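Local coordinates for protein D-alanyl transferase DltD (Enterococcus faecium TX0133A04, PDB 6PFX) that probably transfers D-alanine during the D-alanylation of lipoteichoic acid in the cell wall of this Gram-positive bacterium, at residues E231-F245 with N340-K352. Residues are numbered along the deposited sequence; the frame is centred on the assembly and turned at random.
Sequences ERETTNNPFGLKNDF and NYFMEDTIHLGWK
One face of the Phe245 ring is covered by Asp345 CB, 3.4 Å from the centroid and 6° off the normal, a CH-pi contact. The carboxylate continues under the rim, its plane 35° from that of the ring, with OD2 3.5 Å from Phe245 CD2. With CG anti to the backbone N (chi1 -177°), the ring extends from the first turn of helix 243-250 toward Asp345. The Tyr341 ring has Glu231 N over one face and Asn340 CB over the other. Thr234 OG1 meets its edge, 3.5 Å from Tyr341 CE1, and bonds to Gly230 O. Trp351 receives Glu233 OE1 at its edge, 3.5 Å from CZ2, with carboxylate and ring planes nearly perpendicular. Leu241 CD2 packs on the backbone of Asp345.

One direct hydrogen bond joins the segments: Lys242 N to Glu344 O, 3.0 Å. The aliphatic chains of Lys242 and Glu344 run side by side. Their charged ends part: Lys242 NZ pairs with Asp244, Glu344 OE1 with Arg50.

Asp345 OD2 uses its syn lone pair to accept from His348 ND1 at 2.8 Å. Asp345 OD1 accepts from Ile347 N, an Asx turn, and from His348 N, completing an Asx motif. These three bonds hold the carboxylate. His348 NE2 bonds to Ser46 OG. The geometry is consistent with the Ser-His-Asp triad of SGNH hydrolases, the clan of DltD, with Phe245 over the aspartate.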
# COMPACT_ATOMS: atom_id res chain seq x y z
N GLU A 231 -21.35 10.94 11.44
CA GLU A 231 -22.08 11.06 12.70
C GLU A 231 -23.10 9.94 12.84
O GLU A 231 -23.23 9.33 13.90
CB GLU A 231 -22.76 12.43 12.77
CG GLU A 231 -23.34 12.79 14.12
CD GLU A 231 -23.84 14.22 14.14
OE1 GLU A 231 -24.33 14.70 13.09
OE2 GLU A 231 -23.71 14.87 15.20
N ARG A 232 -23.83 9.65 11.76
CA ARG A 232 -24.89 8.64 11.81
C ARG A 232 -24.32 7.24 11.98
O ARG A 232 -25.00 6.37 12.54
CB ARG A 232 -25.71 8.77 10.52
CG ARG A 232 -26.86 7.81 10.32
CD ARG A 232 -27.35 7.91 8.85
NE ARG A 232 -27.32 9.29 8.36
CZ ARG A 232 -27.10 9.66 7.10
NH1 ARG A 232 -26.87 8.76 6.16
NH2 ARG A 232 -27.09 10.95 6.78
N GLU A 233 -23.09 7.00 11.53
CA GLU A 233 -22.53 5.65 11.50
C GLU A 233 -21.61 5.35 12.68
O GLU A 233 -21.02 4.27 12.71
CB GLU A 233 -21.83 5.41 10.16
CG GLU A 233 -22.82 5.56 9.01
CD GLU A 233 -22.44 4.83 7.74
OE1 GLU A 233 -21.36 4.21 7.71
OE2 GLU A 233 -23.23 4.89 6.78
N THR A 234 -21.51 6.25 13.65
CA THR A 234 -20.61 6.09 14.79
C THR A 234 -21.33 6.38 16.10
O THR A 234 -20.75 6.94 17.04
CB THR A 234 -19.38 6.99 14.65
OG1 THR A 234 -19.79 8.37 14.62
CG2 THR A 234 -18.61 6.66 13.36
N THR A 235 -22.58 5.96 16.20
CA THR A 235 -23.38 6.32 17.36
C THR A 235 -23.28 5.35 18.53
O THR A 235 -23.86 5.64 19.59
CB THR A 235 -24.85 6.42 16.96
OG1 THR A 235 -25.27 5.14 16.48
CG2 THR A 235 -25.06 7.46 15.89
N ASN A 236 -22.57 4.22 18.41
CA ASN A 236 -22.67 3.18 19.44
C ASN A 236 -21.43 3.07 20.34
O ASN A 236 -21.29 2.08 21.08
CB ASN A 236 -23.07 1.83 18.85
CG ASN A 236 -21.92 1.09 18.19
OD1 ASN A 236 -20.80 1.58 18.12
ND2 ASN A 236 -22.21 -0.12 17.72
N ASN A 237 -20.59 4.10 20.38
CA ASN A 237 -19.37 4.04 21.16
C ASN A 237 -18.84 5.45 21.34
O ASN A 237 -19.27 6.37 20.63
CB ASN A 237 -18.32 3.15 20.48
CG ASN A 237 -17.87 3.71 19.11
OD1 ASN A 237 -16.90 4.46 19.04
ND2 ASN A 237 -18.58 3.35 18.04
N PRO A 238 -17.89 5.65 22.24
CA PRO A 238 -17.38 7.00 22.51
C PRO A 238 -16.19 7.41 21.66
O PRO A 238 -15.65 8.51 21.87
CB PRO A 238 -16.96 6.94 23.99
CG PRO A 238 -16.76 5.54 24.29
CD PRO A 238 -17.51 4.69 23.29
N PHE A 239 -15.78 6.57 20.71
CA PHE A 239 -14.48 6.72 20.08
C PHE A 239 -14.55 7.16 18.63
O PHE A 239 -13.51 7.29 17.98
CB PHE A 239 -13.69 5.41 20.15
CG PHE A 239 -13.52 4.88 21.53
CD1 PHE A 239 -12.79 5.58 22.46
CD2 PHE A 239 -14.08 3.67 21.90
CE1 PHE A 239 -12.64 5.09 23.75
CE2 PHE A 239 -13.93 3.17 23.17
CZ PHE A 239 -13.21 3.89 24.10
N GLY A 240 -15.74 7.36 18.08
CA GLY A 240 -15.85 7.71 16.68
C GLY A 240 -15.63 6.56 15.74
O GLY A 240 -15.30 6.78 14.57
N LEU A 241 -15.81 5.32 16.20
CA LEU A 241 -15.61 4.14 15.38
C LEU A 241 -16.92 3.74 14.72
O LEU A 241 -18.00 3.89 15.30
CB LEU A 241 -15.11 2.96 16.23
CG LEU A 241 -13.85 3.20 17.05
CD1 LEU A 241 -13.58 2.04 18.02
CD2 LEU A 241 -12.66 3.40 16.14
N LYS A 242 -16.83 3.25 13.49
CA LYS A 242 -18.03 2.77 12.81
C LYS A 242 -18.70 1.70 13.67
O LYS A 242 -18.03 0.80 14.18
CB LYS A 242 -17.65 2.20 11.45
CG LYS A 242 -18.83 1.82 10.61
CD LYS A 242 -18.47 1.73 9.13
CE LYS A 242 -19.68 1.37 8.30
NZ LYS A 242 -20.20 0.02 8.62
N ASN A 243 -20.03 1.79 13.81
CA ASN A 243 -20.78 0.92 14.71
C ASN A 243 -20.42 -0.56 14.54
O ASN A 243 -20.14 -1.24 15.53
CB ASN A 243 -22.28 1.16 14.55
CG ASN A 243 -22.71 2.49 15.11
OD1 ASN A 243 -21.90 3.25 15.64
ND2 ASN A 243 -24.00 2.79 15.00
N ASP A 244 -20.45 -1.09 13.31
CA ASP A 244 -20.25 -2.54 13.17
C ASP A 244 -18.82 -2.93 13.54
O ASP A 244 -18.60 -4.02 14.09
CB ASP A 244 -20.66 -3.04 11.79
CG ASP A 244 -19.81 -2.48 10.67
OD1 ASP A 244 -19.18 -1.42 10.86
OD2 ASP A 244 -19.79 -3.09 9.58
N PHE A 245 -17.85 -2.06 13.28
CA PHE A 245 -16.48 -2.33 13.70
C PHE A 245 -16.38 -2.39 15.21
O PHE A 245 -15.76 -3.29 15.78
CB PHE A 245 -15.56 -1.23 13.16
CG PHE A 245 -14.11 -1.44 13.48
CD1 PHE A 245 -13.58 -1.06 14.69
CD2 PHE A 245 -13.27 -2.03 12.55
CE1 PHE A 245 -12.23 -1.24 14.96
CE2 PHE A 245 -11.93 -2.21 12.82
CZ PHE A 245 -11.41 -1.83 14.02
N ASN A 340 -12.85 14.72 13.48
CA ASN A 340 -13.89 13.71 13.54
C ASN A 340 -14.17 13.13 12.15
O ASN A 340 -14.24 13.84 11.14
CB ASN A 340 -15.18 14.29 14.12
CG ASN A 340 -15.07 14.53 15.62
OD1 ASN A 340 -14.22 13.94 16.28
ND2 ASN A 340 -15.93 15.38 16.15
N TYR A 341 -14.35 11.81 12.13
CA TYR A 341 -14.77 11.07 10.95
C TYR A 341 -13.69 11.01 9.89
O TYR A 341 -13.98 10.64 8.75
CB TYR A 341 -16.08 11.63 10.39
CG TYR A 341 -17.06 11.95 11.48
CD1 TYR A 341 -17.40 11.00 12.45
CD2 TYR A 341 -17.62 13.21 11.58
CE1 TYR A 341 -18.29 11.31 13.46
CE2 TYR A 341 -18.50 13.52 12.58
CZ TYR A 341 -18.84 12.58 13.52
OH TYR A 341 -19.72 12.90 14.54
N PHE A 342 -12.45 11.37 10.23
CA PHE A 342 -11.35 11.22 9.28
C PHE A 342 -11.09 9.75 8.99
O PHE A 342 -10.90 9.36 7.83
CB PHE A 342 -10.07 11.90 9.82
CG PHE A 342 -9.11 12.33 8.74
CD1 PHE A 342 -9.24 13.57 8.15
CD2 PHE A 342 -8.07 11.52 8.34
CE1 PHE A 342 -8.38 13.99 7.16
CE2 PHE A 342 -7.21 11.93 7.34
CZ PHE A 342 -7.36 13.17 6.76
N MET A 343 -11.09 8.92 10.04
CA MET A 343 -10.92 7.48 9.94
C MET A 343 -12.26 6.81 10.19
O MET A 343 -13.10 7.31 10.95
CB MET A 343 -9.91 6.98 10.96
CG MET A 343 -8.65 7.79 10.97
SD MET A 343 -7.78 7.67 9.42
CE MET A 343 -7.08 6.05 9.58
N GLU A 344 -12.47 5.68 9.51
CA GLU A 344 -13.66 4.87 9.70
C GLU A 344 -13.58 4.08 11.00
O GLU A 344 -14.60 3.83 11.64
CB GLU A 344 -13.84 3.91 8.51
CG GLU A 344 -15.12 3.11 8.55
CD GLU A 344 -15.32 2.20 7.36
OE1 GLU A 344 -15.26 0.95 7.53
OE2 GLU A 344 -15.56 2.73 6.27
N ASP A 345 -12.37 3.71 11.41
CA ASP A 345 -12.18 2.88 12.60
C ASP A 345 -10.80 3.19 13.17
O ASP A 345 -10.36 4.35 13.15
CB ASP A 345 -12.37 1.41 12.23
CG ASP A 345 -11.52 0.98 11.05
OD1 ASP A 345 -10.37 1.46 10.96
OD2 ASP A 345 -12.00 0.19 10.21
N THR A 346 -10.11 2.19 13.69
CA THR A 346 -8.85 2.43 14.37
C THR A 346 -7.66 2.56 13.43
O THR A 346 -6.58 2.97 13.87
CB THR A 346 -8.53 1.27 15.29
OG1 THR A 346 -8.53 0.06 14.51
CG2 THR A 346 -9.57 1.15 16.37
N ILE A 347 -7.79 2.20 12.17
CA ILE A 347 -6.60 2.29 11.34
C ILE A 347 -6.91 2.71 9.91
O ILE A 347 -6.00 3.09 9.17
CB ILE A 347 -5.80 0.96 11.35
CG1 ILE A 347 -6.69 -0.19 10.87
CG2 ILE A 347 -5.22 0.69 12.74
CD1 ILE A 347 -5.92 -1.38 10.38
N HIS A 348 -8.18 2.65 9.53
CA HIS A 348 -8.57 2.76 8.13
C HIS A 348 -9.17 4.12 7.82
O HIS A 348 -10.11 4.57 8.49
CB HIS A 348 -9.59 1.68 7.76
CG HIS A 348 -9.09 0.29 7.96
ND1 HIS A 348 -9.78 -0.64 8.71
CD2 HIS A 348 -7.98 -0.33 7.52
CE1 HIS A 348 -9.10 -1.77 8.73
NE2 HIS A 348 -8.00 -1.61 8.01
N LEU A 349 -8.67 4.75 6.75
CA LEU A 349 -9.25 5.99 6.27
C LEU A 349 -10.75 5.84 6.06
O LEU A 349 -11.23 4.79 5.62
CB LEU A 349 -8.62 6.39 4.93
CG LEU A 349 -7.26 7.05 5.00
CD1 LEU A 349 -6.71 7.12 3.58
CD2 LEU A 349 -7.32 8.43 5.60
N GLY A 350 -11.48 6.91 6.37
CA GLY A 350 -12.93 6.95 6.36
C GLY A 350 -13.39 8.19 5.60
O GLY A 350 -12.70 8.76 4.81
N TRP A 351 -14.63 8.60 5.93
CA TRP A 351 -15.35 9.56 5.09
C TRP A 351 -14.56 10.86 4.88
O TRP A 351 -14.28 11.26 3.74
CB TRP A 351 -16.72 9.83 5.70
CG TRP A 351 -17.45 8.56 6.10
CD1 TRP A 351 -18.28 7.82 5.31
CD2 TRP A 351 -17.39 7.89 7.37
NE1 TRP A 351 -18.74 6.72 6.01
CE2 TRP A 351 -18.21 6.75 7.27
CE3 TRP A 351 -16.71 8.13 8.57
CZ2 TRP A 351 -18.39 5.86 8.34
CZ3 TRP A 351 -16.89 7.25 9.64
CH2 TRP A 351 -17.72 6.12 9.51
N LYS A 352 -14.21 11.54 5.96
CA LYS A 352 -13.50 12.81 5.82
C LYS A 352 -12.07 12.61 5.35
O LYS A 352 -11.52 13.49 4.67
CB LYS A 352 -13.58 13.55 7.15
CG LYS A 352 -14.96 14.18 7.37
CD LYS A 352 -15.10 15.50 6.65
CE LYS A 352 -14.28 16.58 7.33
NZ LYS A 352 -14.04 17.74 6.42
O HOH W 1 -14.45 8.45 12.96